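Local coordinates for predicted ATPase of the ABC class (Vibrio vulnificus, PDB 5D6A), which binds the ATP analogue AMP-PNP and, as a predicted ABC-class ATPase, probably hydrolyses ATP, at residues A305-H313 / N564-N573; P461-M470 / L519-P529. One frame throughout, in Å; residues are numbered along the deposited sequence.

Contact 1 (A305-H313 / N564-N573); sequences AEEGRCVHH and NRMRKSQFRN
H312 points its imidazole into the turn formed by 564-573. Its NE2 donates to the backbone O of M566 at 2.7 Å, with the donor tilted from the carbonyl plane. That same carbonyl takes a weaker bond from the S569 backbone N, the closing bond of the type I turn M566-S569, so the M566 oxygen serves both the ring and the turn. The O of R567 lies at the ring's edge and the O of S569 sits over one face, leaving the imidazole lined by backbone oxygens. At the ring's root, H312 CB packs 3.6 Å from CD2 of F571; the two rings are near parallel but slid apart, with little overlap. The contact joins the P-loop domain to the MRB1590-type C-terminal domain. Most of it is loop on loop, with the short strands 311-312 and 571-572 toward one end. Two waters link the backbones: one joins C310 N to R565 O, the other H312 N to N564 O. Farther along, R565 reaches out with an extended chain and grips E306 side-on. NE and NH1 both meet OE2, at 2.8 and 2.7 Å respectively, with carboxylate and guanidinium 19° from coplanar. R309 NH2 lies over one face of the R565 guanidinium, while R309 NH1 is paired with E349. R567 starts away from 305-313, yet its straight chain brings NH2 back to the O of G308 at 2.8 Å; its NH1 goes to Q335 O. At the other end, H313 sets CD2 3.1 Å from the O of F571, while its ND1 is bonded to D331.

Contact 2 (P461-M470 / L519-P529); sequences PRALHCSALM and LAQHAGWNSNP
L464 and N526 face each other as an antiparallel hydrogen-bonded pair, L464 N giving to N526 O at 2.9 Å and N526 N to L464 O at 3.0 Å, which makes a very short ribbon of 463-465 and 525-526. On one face of it W525 folds back across the neighbouring strand. With CG beside its own backbone N (chi1 -65°), the indole turns one face to the base of the H465 side chain, whose CB stands over the six-membered ring, 3.6 Å from the centroid and only 5° off the normal: a CH-pi contact. The edge of the indole meets A463, with CZ3 3.4 Å from the backbone O and CE3 packing on the methyl. On the other face, L464 rests its CB against CG of P529 at 3.5 Å and sends CD2 across to CD1 of L519. N526, also on this face, turns OD1 back to accept from N528 N at 2.7 Å; this is an Asx turn that shapes the chain just before a helix, with N528 in the N-cap position. Beyond the ribbon, C466 fits its side chain between the L519 backbone and N526, SG lying against N526 CB. A520, in the type I turn L519-H522, presses its methyl on L469 CB, 3.8 Å away, and on M470 CB, while the bent selenomethionine chain of M470 brings CE over the A520 carbonyl and over a face of the Q521 amide. R572, on the third strand 571-572, covers the opposite face of W525 in a cation-pi contact. The L464 side is covered by L563 of helix 556-564 and by F571, and helix 529-536 sets Q532 against C466, L519 and N526.

How the contacts relate
Contacts 1 and 2 lie with their centres 15 Å apart and share one three-stranded antiparallel sheet, in which 463-465 runs between 525-526 and 571-572. Contact 2 is nested along the chain inside the loop that contact 1 closes. The backbone N of H465 probably bonds Q570 O at 2.9 Å, and A463 pairs with R572. R462 is one side-chain bridge between them: its NH1 probably bonds H312 O at 2.7 Å, and its NH2 reaches N564 OD1 and forms a salt bridge with E352. Contact 1 lies nearer the nucleotide, with G308 and a bound AMP-PNP about 7 Å apart at their nearest atoms and E307 packing on S272 of the second subunit.

Contact 1 (A305-H313 / N564-N573)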
loop_
_atom_site.group_PDB
_atom_site.type_symbol
_atom_site.label_atom_id
_atom_site.label_comp_id
_atom_site.label_asym_id
_atom_site.label_seq_id
_atom_site.Cartn_x
_atom_site.Cartn_y
_atom_site.Cartn_z
ATOM N N ALA A 305 -8.128 5.040 9.650
ATOM C CA ALA A 305 -6.992 5.778 10.172
ATOM C C ALA A 305 -5.859 5.807 9.151
ATOM O O ALA A 305 -5.551 4.796 8.526
ATOM C CB ALA A 305 -6.515 5.156 11.473
ATOM N N GLU A 306 -5.273 6.986 8.970
ATOM C CA GLU A 306 -4.122 7.176 8.091
ATOM C C GLU A 306 -2.943 7.651 8.908
ATOM O O GLU A 306 -3.092 8.432 9.844
ATOM C CB GLU A 306 -4.397 8.181 6.972
ATOM C CG GLU A 306 -4.897 7.561 5.685
ATOM C CD GLU A 306 -5.085 8.587 4.580
ATOM O OE1 GLU A 306 -4.276 8.599 3.625
ATOM O OE2 GLU A 306 -6.023 9.406 4.682
ATOM N N GLU A 307 -1.767 7.171 8.543
ATOM C CA GLU A 307 -0.555 7.539 9.222
ATOM C C GLU A 307 0.266 8.355 8.238
ATOM O O GLU A 307 0.425 7.961 7.080
ATOM C CB GLU A 307 0.208 6.274 9.632
ATOM C CG GLU A 307 1.344 6.482 10.629
ATOM C CD GLU A 307 0.862 6.800 12.038
ATOM O OE1 GLU A 307 -0.369 6.876 12.265
ATOM O OE2 GLU A 307 1.723 6.963 12.929
ATOM N N GLY A 308 0.744 9.511 8.680
ATOM C CA GLY A 308 1.605 10.353 7.856
ATOM C C GLY A 308 0.979 11.269 6.821
ATOM O O GLY A 308 1.700 12.012 6.156
ATOM N N ARG A 309 -0.343 11.244 6.671
ATOM C CA ARG A 309 -0.989 12.112 5.682
ATOM C C ARG A 309 -0.915 13.584 6.075
ATOM O O ARG A 309 -0.711 13.922 7.241
ATOM C CB ARG A 309 -2.459 11.746 5.466
ATOM C CG ARG A 309 -3.349 11.912 6.693
ATOM C CD ARG A 309 -4.807 12.102 6.300
ATOM N NE ARG A 309 -5.009 13.394 5.640
ATOM C CZ ARG A 309 -6.184 13.869 5.226
ATOM N NH1 ARG A 309 -6.239 15.060 4.646
ATOM N NH2 ARG A 309 -7.301 13.172 5.390
ATOM N N CYS A 310 -1.091 14.451 5.083
ATOM C CA CYS A 310 -1.102 15.884 5.306
ATOM C C CYS A 310 -2.554 16.333 5.423
ATOM O O CYS A 310 -3.457 15.672 4.909
ATOM C CB CYS A 310 -0.413 16.616 4.157
ATOM S SG CYS A 310 -1.204 16.392 2.545
ATOM N N VAL A 311 -2.772 17.442 6.123
ATOM C CA VAL A 311 -4.107 18.011 6.313
ATOM C C VAL A 311 -3.970 19.512 6.140
ATOM O O VAL A 311 -3.066 20.115 6.715
ATOM C CB VAL A 311 -4.669 17.698 7.713
ATOM C CG1 VAL A 311 -6.035 18.347 7.901
ATOM C CG2 VAL A 311 -4.752 16.193 7.924
ATOM N N HIS A 312 -4.863 20.118 5.361
ATOM C CA HIS A 312 -4.762 21.552 5.073
ATOM C C HIS A 312 -5.855 22.447 5.667
ATOM O O HIS A 312 -7.032 22.310 5.342
ATOM C CB HIS A 312 -4.730 21.772 3.562
ATOM C CG HIS A 312 -3.579 21.105 2.875
ATOM N ND1 HIS A 312 -2.289 21.586 2.949
ATOM C CD2 HIS A 312 -3.531 20.020 2.068
ATOM C CE1 HIS A 312 -1.493 20.815 2.231
ATOM N NE2 HIS A 312 -2.222 19.857 1.684
ATOM N N HIS A 313 -5.432 23.371 6.528
ATOM C CA HIS A 313 -6.306 24.369 7.141
ATOM C C HIS A 313 -7.747 23.905 7.347
ATOM O O HIS A 313 -8.696 24.583 6.949
ATOM C CB HIS A 313 -6.268 25.632 6.281
ATOM C CG HIS A 313 -4.889 26.183 6.109
ATOM N ND1 HIS A 313 -4.325 27.070 7.000
ATOM C CD2 HIS A 313 -3.947 25.945 5.166
ATOM C CE1 HIS A 313 -3.100 27.369 6.605
ATOM N NE2 HIS A 313 -2.846 26.698 5.496
ATOM N N ASN A 564 -7.114 16.637 -0.956
ATOM C CA ASN A 564 -6.894 16.873 0.475
ATOM C C ASN A 564 -5.596 16.240 0.957
ATOM O O ASN A 564 -5.083 16.605 2.013
ATOM C CB ASN A 564 -8.047 16.296 1.310
ATOM C CG ASN A 564 -9.358 17.028 1.101
ATOM O OD1 ASN A 564 -9.383 18.180 0.679
ATOM N ND2 ASN A 564 -10.461 16.362 1.421
ATOM N N ARG A 565 -5.085 15.280 0.185
ATOM C CA ARG A 565 -3.849 14.569 0.528
ATOM C C ARG A 565 -2.641 15.014 -0.288
ATOM O O ARG A 565 -1.548 14.473 -0.112
ATOM C CB ARG A 565 -4.064 13.064 0.380
ATOM C CG ARG A 565 -5.028 12.520 1.417
ATOM C CD ARG A 565 -5.506 11.113 1.105
ATOM N NE ARG A 565 -6.328 10.608 2.198
ATOM C CZ ARG A 565 -7.598 10.947 2.410
ATOM N NH1 ARG A 565 -8.249 10.435 3.445
ATOM N NH2 ARG A 565 -8.220 11.803 1.606
HETATM N N MSE A 566 -2.832 15.989 -1.177
HETATM C CA MSE A 566 -1.726 16.524 -1.974
HETATM C C MSE A 566 -1.048 17.531 -1.088
HETATM O O MSE A 566 -1.673 18.484 -0.624
HETATM C CB MSE A 566 -2.224 17.144 -3.272
HETATM C CG MSE A 566 -1.192 16.986 -4.379
HETATM SE SE MSE A 566 -0.338 18.718 -4.739
HETATM C CE MSE A 566 -1.862 19.562 -5.655
ATOM N N ARG A 567 0.244 17.329 -0.862
ATOM C CA ARG A 567 1.024 18.157 0.069
ATOM C C ARG A 567 1.248 19.627 -0.309
ATOM O O ARG A 567 1.623 20.429 0.549
ATOM C CB ARG A 567 2.357 17.459 0.351
ATOM C CG ARG A 567 2.142 16.073 0.942
ATOM C CD ARG A 567 3.419 15.291 1.161
ATOM N NE ARG A 567 3.132 14.015 1.816
ATOM C CZ ARG A 567 3.007 13.846 3.133
ATOM N NH1 ARG A 567 3.139 14.874 3.970
ATOM N NH2 ARG A 567 2.744 12.640 3.622
ATOM N N LYS A 568 1.008 19.982 -1.570
ATOM C CA LYS A 568 1.189 21.367 -2.022
ATOM C C LYS A 568 -0.132 22.133 -2.125
ATOM O O LYS A 568 -0.129 23.357 -2.241
ATOM C CB LYS A 568 1.885 21.400 -3.383
ATOM C CG LYS A 568 3.266 20.761 -3.426
ATOM C CD LYS A 568 4.278 21.515 -2.585
ATOM C CE LYS A 568 5.665 20.914 -2.747
ATOM N NZ LYS A 568 6.686 21.630 -1.940
ATOM N N SER A 569 -1.256 21.420 -2.098
ATOM C CA SER A 569 -2.565 22.066 -2.196
ATOM C C SER A 569 -2.693 23.255 -1.249
ATOM O O SER A 569 -2.306 23.174 -0.081
ATOM C CB SER A 569 -3.685 21.068 -1.890
ATOM O OG SER A 569 -3.750 20.049 -2.865
ATOM N N GLN A 570 -3.236 24.355 -1.765
ATOM C CA GLN A 570 -3.447 25.557 -0.965
ATOM C C GLN A 570 -4.929 25.769 -0.655
ATOM O O GLN A 570 -5.723 26.086 -1.543
ATOM C CB GLN A 570 -2.888 26.800 -1.663
ATOM C CG GLN A 570 -1.375 26.834 -1.796
ATOM C CD GLN A 570 -0.859 28.186 -2.263
ATOM O OE1 GLN A 570 -1.579 29.186 -2.235
ATOM N NE2 GLN A 570 0.401 28.227 -2.679
ATOM N N PHE A 571 -5.283 25.572 0.614
ATOM C CA PHE A 571 -6.638 25.781 1.106
ATOM C C PHE A 571 -6.601 26.915 2.117
ATOM O O PHE A 571 -5.570 27.147 2.751
ATOM C CB PHE A 571 -7.177 24.532 1.813
ATOM C CG PHE A 571 -7.536 23.397 0.894
ATOM C CD1 PHE A 571 -8.820 23.289 0.375
ATOM C CD2 PHE A 571 -6.611 22.412 0.582
ATOM C CE1 PHE A 571 -9.167 22.238 -0.455
ATOM C CE2 PHE A 571 -6.953 21.357 -0.250
ATOM C CZ PHE A 571 -8.234 21.270 -0.769
ATOM N N ARG A 572 -7.713 27.626 2.268
ATOM C CA ARG A 572 -7.792 28.689 3.263
ATOM C C ARG A 572 -9.168 28.678 3.919
ATOM O O ARG A 572 -10.069 27.952 3.496
ATOM C CB ARG A 572 -7.552 30.082 2.658
ATOM C CG ARG A 572 -8.748 30.639 1.890
ATOM C CD ARG A 572 -8.824 32.158 1.968
ATOM N NE ARG A 572 -7.991 32.880 1.012
ATOM C CZ ARG A 572 -8.426 33.377 -0.147
ATOM N NH1 ARG A 572 -9.695 33.229 -0.525
ATOM N NH2 ARG A 572 -7.587 34.032 -0.936
ATOM N N ASN A 573 -9.317 29.504 4.948
ATOM C CA ASN A 573 -10.581 29.665 5.650
ATOM C C ASN A 573 -11.049 31.109 5.562
ATOM O O ASN A 573 -10.423 32.000 6.140
ATOM C CB ASN A 573 -10.448 29.257 7.121
ATOM C CG ASN A 573 -10.467 27.754 7.322
ATOM O OD1 ASN A 573 -11.219 27.039 6.660
ATOM N ND2 ASN A 573 -9.673 27.272 8.269
HETATM O O HOH W 1 -1.323 13.313 2.579
HETATM O O HOH W 2 -6.487 18.535 3.869
#

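Contact 2 (P461-M470 / L519-P529)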
loop_
_atom_site.group_PDB
_atom_site.type_symbol
_atom_site.label_atom_id
_atom_site.label_comp_id
_atom_site.label_asym_id
_atom_site.label_seq_id
_atom_site.Cartn_x
_atom_site.Cartn_y
_atom_site.Cartn_z
ATOM N N PRO A 461 -17.179 25.748 3.485
ATOM C CA PRO A 461 -16.077 24.966 2.928
ATOM C C PRO A 461 -14.812 25.791 2.751
ATOM O O PRO A 461 -14.887 27.007 2.566
ATOM C CB PRO A 461 -16.611 24.509 1.556
ATOM C CG PRO A 461 -18.067 24.847 1.537
ATOM C CD PRO A 461 -18.250 25.976 2.499
ATOM N N ARG A 462 -13.659 25.134 2.826
ATOM C CA ARG A 462 -12.383 25.809 2.634
ATOM C C ARG A 462 -12.264 26.209 1.176
ATOM O O ARG A 462 -12.654 25.451 0.287
ATOM C CB ARG A 462 -11.218 24.875 2.955
ATOM C CG ARG A 462 -11.148 24.368 4.384
ATOM C CD ARG A 462 -10.179 23.194 4.460
ATOM N NE ARG A 462 -10.663 22.064 3.662
ATOM C CZ ARG A 462 -9.963 20.967 3.382
ATOM N NH1 ARG A 462 -8.714 20.823 3.816
ATOM N NH2 ARG A 462 -10.510 20.009 2.645
ATOM N N ALA A 463 -11.722 27.392 0.928
ATOM C CA ALA A 463 -11.521 27.839 -0.438
ATOM C C ALA A 463 -10.251 27.181 -0.981
ATOM O O ALA A 463 -9.297 26.963 -0.237
ATOM C CB ALA A 463 -11.406 29.353 -0.489
ATOM N N LEU A 464 -10.249 26.855 -2.270
ATOM C CA LEU A 464 -9.090 26.238 -2.912
ATOM C C LEU A 464 -8.390 27.251 -3.812
ATOM O O LEU A 464 -9.049 28.009 -4.520
ATOM C CB LEU A 464 -9.525 25.037 -3.755
ATOM C CG LEU A 464 -8.438 24.311 -4.559
ATOM C CD1 LEU A 464 -7.372 23.719 -3.648
ATOM C CD2 LEU A 464 -9.058 23.224 -5.422
ATOM N N HIS A 465 -7.058 27.261 -3.783
ATOM C CA HIS A 465 -6.285 28.165 -4.631
ATOM C C HIS A 465 -6.085 27.457 -5.972
ATOM O O HIS A 465 -5.021 26.891 -6.232
ATOM C CB HIS A 465 -4.924 28.485 -4.008
ATOM C CG HIS A 465 -4.246 29.675 -4.617
ATOM N ND1 HIS A 465 -3.584 30.622 -3.866
ATOM C CD2 HIS A 465 -4.189 30.107 -5.897
ATOM C CE1 HIS A 465 -3.107 31.561 -4.663
ATOM N NE2 HIS A 465 -3.466 31.274 -5.901
ATOM N N CYS A 466 -7.109 27.491 -6.822
ATOM C CA CYS A 466 -7.065 26.823 -8.129
ATOM C C CYS A 466 -5.842 27.164 -8.989
ATOM O O CYS A 466 -5.312 26.296 -9.676
ATOM C CB CYS A 466 -8.335 27.129 -8.920
ATOM S SG CYS A 466 -9.845 26.532 -8.136
ATOM N N SER A 467 -5.397 28.414 -8.946
ATOM C CA SER A 467 -4.249 28.840 -9.749
ATOM C C SER A 467 -2.901 28.304 -9.240
ATOM O O SER A 467 -1.936 28.237 -10.003
ATOM C CB SER A 467 -4.191 30.366 -9.828
ATOM O OG SER A 467 -3.960 30.940 -8.559
ATOM N N ALA A 468 -2.829 27.937 -7.962
ATOM C CA ALA A 468 -1.589 27.406 -7.390
ATOM C C ALA A 468 -1.249 26.033 -7.982
ATOM O O ALA A 468 -0.095 25.602 -7.944
ATOM C CB ALA A 468 -1.692 27.325 -5.874
ATOM N N LEU A 469 -2.262 25.353 -8.520
ATOM C CA LEU A 469 -2.074 24.047 -9.153
ATOM C C LEU A 469 -1.292 24.188 -10.456
ATOM O O LEU A 469 -0.540 23.291 -10.837
ATOM C CB LEU A 469 -3.426 23.384 -9.426
ATOM C CG LEU A 469 -4.241 22.972 -8.198
ATOM C CD1 LEU A 469 -5.672 22.623 -8.580
ATOM C CD2 LEU A 469 -3.571 21.811 -7.481
HETATM N N MSE A 470 -1.478 25.322 -11.128
HETATM C CA MSE A 470 -0.781 25.616 -12.384
HETATM C C MSE A 470 0.703 25.698 -12.145
HETATM O O MSE A 470 1.496 25.246 -12.972
HETATM C CB MSE A 470 -1.313 26.938 -12.947
HETATM C CG MSE A 470 -0.652 27.374 -14.252
HETATM SE SE MSE A 470 -0.966 26.049 -15.670
HETATM C CE MSE A 470 -2.739 26.667 -16.262
ATOM N N LEU A 519 -8.840 22.601 -13.037
ATOM C CA LEU A 519 -8.951 23.545 -11.928
ATOM C C LEU A 519 -7.839 24.582 -12.045
ATOM O O LEU A 519 -8.038 25.752 -11.738
ATOM C CB LEU A 519 -8.848 22.826 -10.580
ATOM C CG LEU A 519 -9.939 21.810 -10.220
ATOM C CD1 LEU A 519 -9.586 21.097 -8.924
ATOM C CD2 LEU A 519 -11.308 22.469 -10.116
ATOM N N ALA A 520 -6.677 24.136 -12.516
ATOM C CA ALA A 520 -5.509 25.001 -12.682
ATOM C C ALA A 520 -5.695 26.116 -13.712
ATOM O O ALA A 520 -4.960 27.101 -13.688
ATOM C CB ALA A 520 -4.295 24.162 -13.053
ATOM N N GLN A 521 -6.670 25.964 -14.606
ATOM C CA GLN A 521 -6.926 26.952 -15.652
ATOM C C GLN A 521 -7.682 28.180 -15.148
ATOM O O GLN A 521 -7.752 29.187 -15.848
ATOM C CB GLN A 521 -7.731 26.312 -16.789
ATOM C CG GLN A 521 -7.127 25.039 -17.365
ATOM C CD GLN A 521 -5.770 25.247 -18.017
ATOM O OE1 GLN A 521 -5.495 26.302 -18.577
ATOM N NE2 GLN A 521 -4.928 24.222 -17.969
ATOM N N HIS A 522 -8.239 28.102 -13.939
ATOM C CA HIS A 522 -9.029 29.204 -13.378
ATOM C C HIS A 522 -8.201 30.296 -12.705
ATOM O O HIS A 522 -7.157 30.029 -12.106
ATOM C CB HIS A 522 -10.098 28.659 -12.435
ATOM C CG HIS A 522 -11.153 27.867 -13.139
ATOM N ND1 HIS A 522 -11.002 26.532 -13.446
ATOM C CD2 HIS A 522 -12.366 28.229 -13.620
ATOM C CE1 HIS A 522 -12.081 26.102 -14.075
ATOM N NE2 HIS A 522 -12.924 27.113 -14.194
ATOM N N ALA A 523 -8.715 31.523 -12.809
ATOM C CA ALA A 523 -8.066 32.744 -12.312
ATOM C C ALA A 523 -7.439 32.694 -10.913
ATOM O O ALA A 523 -6.250 32.993 -10.765
ATOM C CB ALA A 523 -9.040 33.915 -12.397
ATOM N N GLY A 524 -8.222 32.347 -9.893
ATOM C CA GLY A 524 -7.686 32.324 -8.530
ATOM C C GLY A 524 -8.356 31.358 -7.575
ATOM O O GLY A 524 -8.441 30.161 -7.844
ATOM N N TRP A 525 -8.822 31.883 -6.445
ATOM C CA TRP A 525 -9.473 31.065 -5.427
ATOM C C TRP A 525 -10.932 30.777 -5.748
ATOM O O TRP A 525 -11.610 31.581 -6.387
ATOM C CB TRP A 525 -9.416 31.762 -4.070
ATOM C CG TRP A 525 -8.047 31.925 -3.507
ATOM C CD1 TRP A 525 -7.148 32.904 -3.806
ATOM C CD2 TRP A 525 -7.428 31.101 -2.514
ATOM N NE1 TRP A 525 -6.000 32.733 -3.072
ATOM C CE2 TRP A 525 -6.146 31.635 -2.267
ATOM C CE3 TRP A 525 -7.831 29.959 -1.811
ATOM C CZ2 TRP A 525 -5.263 31.068 -1.347
ATOM C CZ3 TRP A 525 -6.951 29.393 -0.901
ATOM C CH2 TRP A 525 -5.680 29.949 -0.677
ATOM N N ASN A 526 -11.404 29.623 -5.285
ATOM C CA ASN A 526 -12.794 29.214 -5.445
ATOM C C ASN A 526 -13.307 28.834 -4.059
ATOM O O ASN A 526 -12.717 27.993 -3.390
ATOM C CB ASN A 526 -12.912 28.053 -6.434
ATOM C CG ASN A 526 -14.354 27.661 -6.714
ATOM O OD1 ASN A 526 -15.128 27.398 -5.796
ATOM N ND2 ASN A 526 -14.713 27.594 -7.991
ATOM N N SER A 527 -14.402 29.461 -3.636
ATOM C CA SER A 527 -14.963 29.236 -2.300
ATOM C C SER A 527 -15.819 27.965 -2.141
ATOM O O SER A 527 -16.390 27.737 -1.070
ATOM C CB SER A 527 -15.767 30.461 -1.870
ATOM O OG SER A 527 -16.814 30.709 -2.778
ATOM N N ASN A 528 -15.908 27.146 -3.190
ATOM C CA ASN A 528 -16.665 25.898 -3.113
ATOM C C ASN A 528 -16.159 24.910 -4.174
ATOM O O ASN A 528 -16.830 24.666 -5.175
ATOM C CB ASN A 528 -18.164 26.177 -3.273
ATOM C CG ASN A 528 -19.030 24.984 -2.902
ATOM O OD1 ASN A 528 -18.532 23.924 -2.524
ATOM N ND2 ASN A 528 -20.339 25.161 -2.996
ATOM N N PRO A 529 -14.960 24.342 -3.952
ATOM C CA PRO A 529 -14.304 23.405 -4.880
ATOM C C PRO A 529 -15.124 22.164 -5.237
ATOM O O PRO A 529 -15.141 21.758 -6.398
ATOM C CB PRO A 529 -13.033 22.991 -4.126
ATOM C CG PRO A 529 -12.788 24.086 -3.152
ATOM C CD PRO A 529 -14.140 24.585 -2.751
#